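Local coordinates for molybdenum ABC transporter, periplasmic molybdenum-binding protein (Vibrio cholerae, PDB 4RXL) that binds tungstate and probably serves as the periplasmic receptor that delivers molybdate or tungstate to an ABC transporter, at residues A[7-12]-A[44-49]. Sequence-based numbering, arbitrary orientation.
Sequences HIYAAS and ARQIEA. With WO4 (tungstate(VI)ion), chain B.
Tyr-9 reaches from strand 6-11 to helix 40-49 and meets Ile-47 and Gln-46 there. Its CB starts toward the helix and lies 4.1 Å from CD1 of Ile-47. CG stands beside the backbone N, anti to the carbonyl carbon (chi1 -85°), which sends the ring out alongside the isoleucine. Rotation about the next bond (chi2 53°) then turns the CD2-CE2 side of the ring to the helix. CD2 is the closest atom, 4.0 Å from CG1 of Ile-47, and CD1 of Ile-47 is almost as near. The isoleucine approaches the ring obliquely. One step further out, CE2 comes within 4.3 Å of OE1 of Gln-46. This amide oxygen sits at the ring edge, near the ring plane, in a loose contact.

Ile-47 reaches the other way. Its CG1 is also anti to the carbonyl carbon (chi1 -64°), and CD1 returns toward CB of the tyrosine. The tyrosine ring runs outward meanwhile, and the two side chains lie alongside each other, pointing opposite ways. The contact is apolar at the buried base, while Gln-46 borders it on the exposed side. Phe-56 of strand 55-57 touches both Tyr-9 and Ile-47, and Leu-67 of helix 61-69 also packs on Ile-47.

Further along the strand, Ala-11 CB lies 3.3 Å from O4 of the tungstate. Ser-40 OG, near the start of the same helix, hydrogen-bonds the anion. The packing thus joins two elements that both lead to the ligand. It is helix-on-sheet packing in one lobe of a periplasmic binding protein of the ModA family, where the end of a parallel strand and the start of a helix help line the tungstate-binding site.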
# COMPACT_ATOMS: atom_id res chain seq x y z
N HIS A 7 -15.46 -0.54 -12.60
CA HIS A 7 -15.14 -0.93 -11.24
C HIS A 7 -13.64 -1.07 -11.06
O HIS A 7 -13.00 -1.87 -11.70
CB HIS A 7 -15.76 -2.28 -10.94
CG HIS A 7 -17.25 -2.25 -10.89
ND1 HIS A 7 -17.94 -2.04 -9.72
CD2 HIS A 7 -18.18 -2.44 -11.85
CE1 HIS A 7 -19.24 -2.08 -9.96
NE2 HIS A 7 -19.41 -2.31 -11.25
N ILE A 8 -13.10 -0.24 -10.18
CA ILE A 8 -11.69 -0.20 -9.90
C ILE A 8 -11.44 -0.75 -8.50
O ILE A 8 -11.95 -0.21 -7.51
CB ILE A 8 -11.15 1.23 -10.00
CG1 ILE A 8 -11.32 1.78 -11.40
CG2 ILE A 8 -9.67 1.25 -9.59
CD1 ILE A 8 -11.17 3.28 -11.48
N TYR A 9 -10.64 -1.79 -8.42
CA TYR A 9 -10.24 -2.39 -7.15
C TYR A 9 -8.82 -1.94 -6.89
O TYR A 9 -7.96 -2.18 -7.73
CB TYR A 9 -10.30 -3.92 -7.27
CG TYR A 9 -11.66 -4.53 -7.01
CD1 TYR A 9 -12.78 -4.10 -7.69
CD2 TYR A 9 -11.81 -5.56 -6.09
CE1 TYR A 9 -14.05 -4.61 -7.44
CE2 TYR A 9 -13.05 -6.12 -5.84
CZ TYR A 9 -14.16 -5.65 -6.52
OH TYR A 9 -15.39 -6.22 -6.25
N ALA A 10 -8.52 -1.30 -5.75
CA ALA A 10 -7.19 -0.75 -5.52
C ALA A 10 -6.75 -0.94 -4.08
O ALA A 10 -7.52 -0.71 -3.15
CB ALA A 10 -7.14 0.72 -5.86
N ALA A 11 -5.47 -1.28 -3.91
CA ALA A 11 -4.83 -1.31 -2.62
C ALA A 11 -5.19 -0.08 -1.77
O ALA A 11 -5.24 1.06 -2.26
CB ALA A 11 -3.33 -1.33 -2.81
N SER A 12 -5.43 -0.30 -0.50
CA SER A 12 -5.77 0.76 0.38
C SER A 12 -4.80 1.94 0.36
O SER A 12 -5.23 3.07 0.51
CB SER A 12 -5.88 0.26 1.80
OG SER A 12 -6.94 -0.70 1.89
N ALA A 44 -7.57 -9.18 -4.66
CA ALA A 44 -7.25 -10.18 -5.68
C ALA A 44 -8.08 -11.45 -5.56
O ALA A 44 -8.51 -12.03 -6.56
CB ALA A 44 -5.77 -10.54 -5.65
N ARG A 45 -8.28 -11.91 -4.32
CA ARG A 45 -9.01 -13.13 -4.06
C ARG A 45 -10.49 -12.97 -4.36
O ARG A 45 -11.14 -13.89 -4.80
CB ARG A 45 -8.78 -13.62 -2.63
CG ARG A 45 -7.37 -14.12 -2.46
CD ARG A 45 -7.00 -14.36 -1.03
NE ARG A 45 -5.84 -15.26 -0.95
CZ ARG A 45 -4.94 -15.28 0.04
NH1 ARG A 45 -5.01 -14.43 1.06
NH2 ARG A 45 -3.95 -16.17 -0.00
N GLN A 46 -10.97 -11.75 -4.16
CA GLN A 46 -12.34 -11.42 -4.52
C GLN A 46 -12.56 -11.44 -6.02
O GLN A 46 -13.53 -12.03 -6.52
CB GLN A 46 -12.63 -10.01 -4.06
CG GLN A 46 -12.85 -9.88 -2.59
CD GLN A 46 -14.23 -9.40 -2.43
OE1 GLN A 46 -14.47 -8.19 -2.41
NE2 GLN A 46 -15.16 -10.32 -2.53
N ILE A 47 -11.62 -10.79 -6.73
CA ILE A 47 -11.62 -10.86 -8.21
C ILE A 47 -11.58 -12.32 -8.73
O ILE A 47 -12.32 -12.69 -9.63
CB ILE A 47 -10.46 -10.04 -8.78
CG1 ILE A 47 -10.64 -8.55 -8.44
CG2 ILE A 47 -10.31 -10.25 -10.28
CD1 ILE A 47 -9.42 -7.69 -8.68
N GLU A 48 -10.71 -13.14 -8.14
CA GLU A 48 -10.63 -14.56 -8.50
C GLU A 48 -11.95 -15.28 -8.30
O GLU A 48 -12.34 -16.07 -9.13
CB GLU A 48 -9.53 -15.26 -7.72
CG GLU A 48 -9.42 -16.76 -7.98
CD GLU A 48 -8.36 -17.42 -7.13
OE1 GLU A 48 -8.09 -16.91 -6.03
OE2 GLU A 48 -7.78 -18.42 -7.57
N ALA A 49 -12.65 -14.95 -7.21
CA ALA A 49 -13.98 -15.49 -6.93
C ALA A 49 -15.09 -15.00 -7.89
O ALA A 49 -16.17 -15.57 -7.92
CB ALA A 49 -14.33 -15.15 -5.49
W WO4 B . -1.97 -2.42 0.98
O1 WO4 B . -3.16 -2.35 2.60
O2 WO4 B . -0.03 -2.95 1.34
O3 WO4 B . -2.75 -3.76 -0.37
O4 WO4 B . -1.89 -0.55 0.10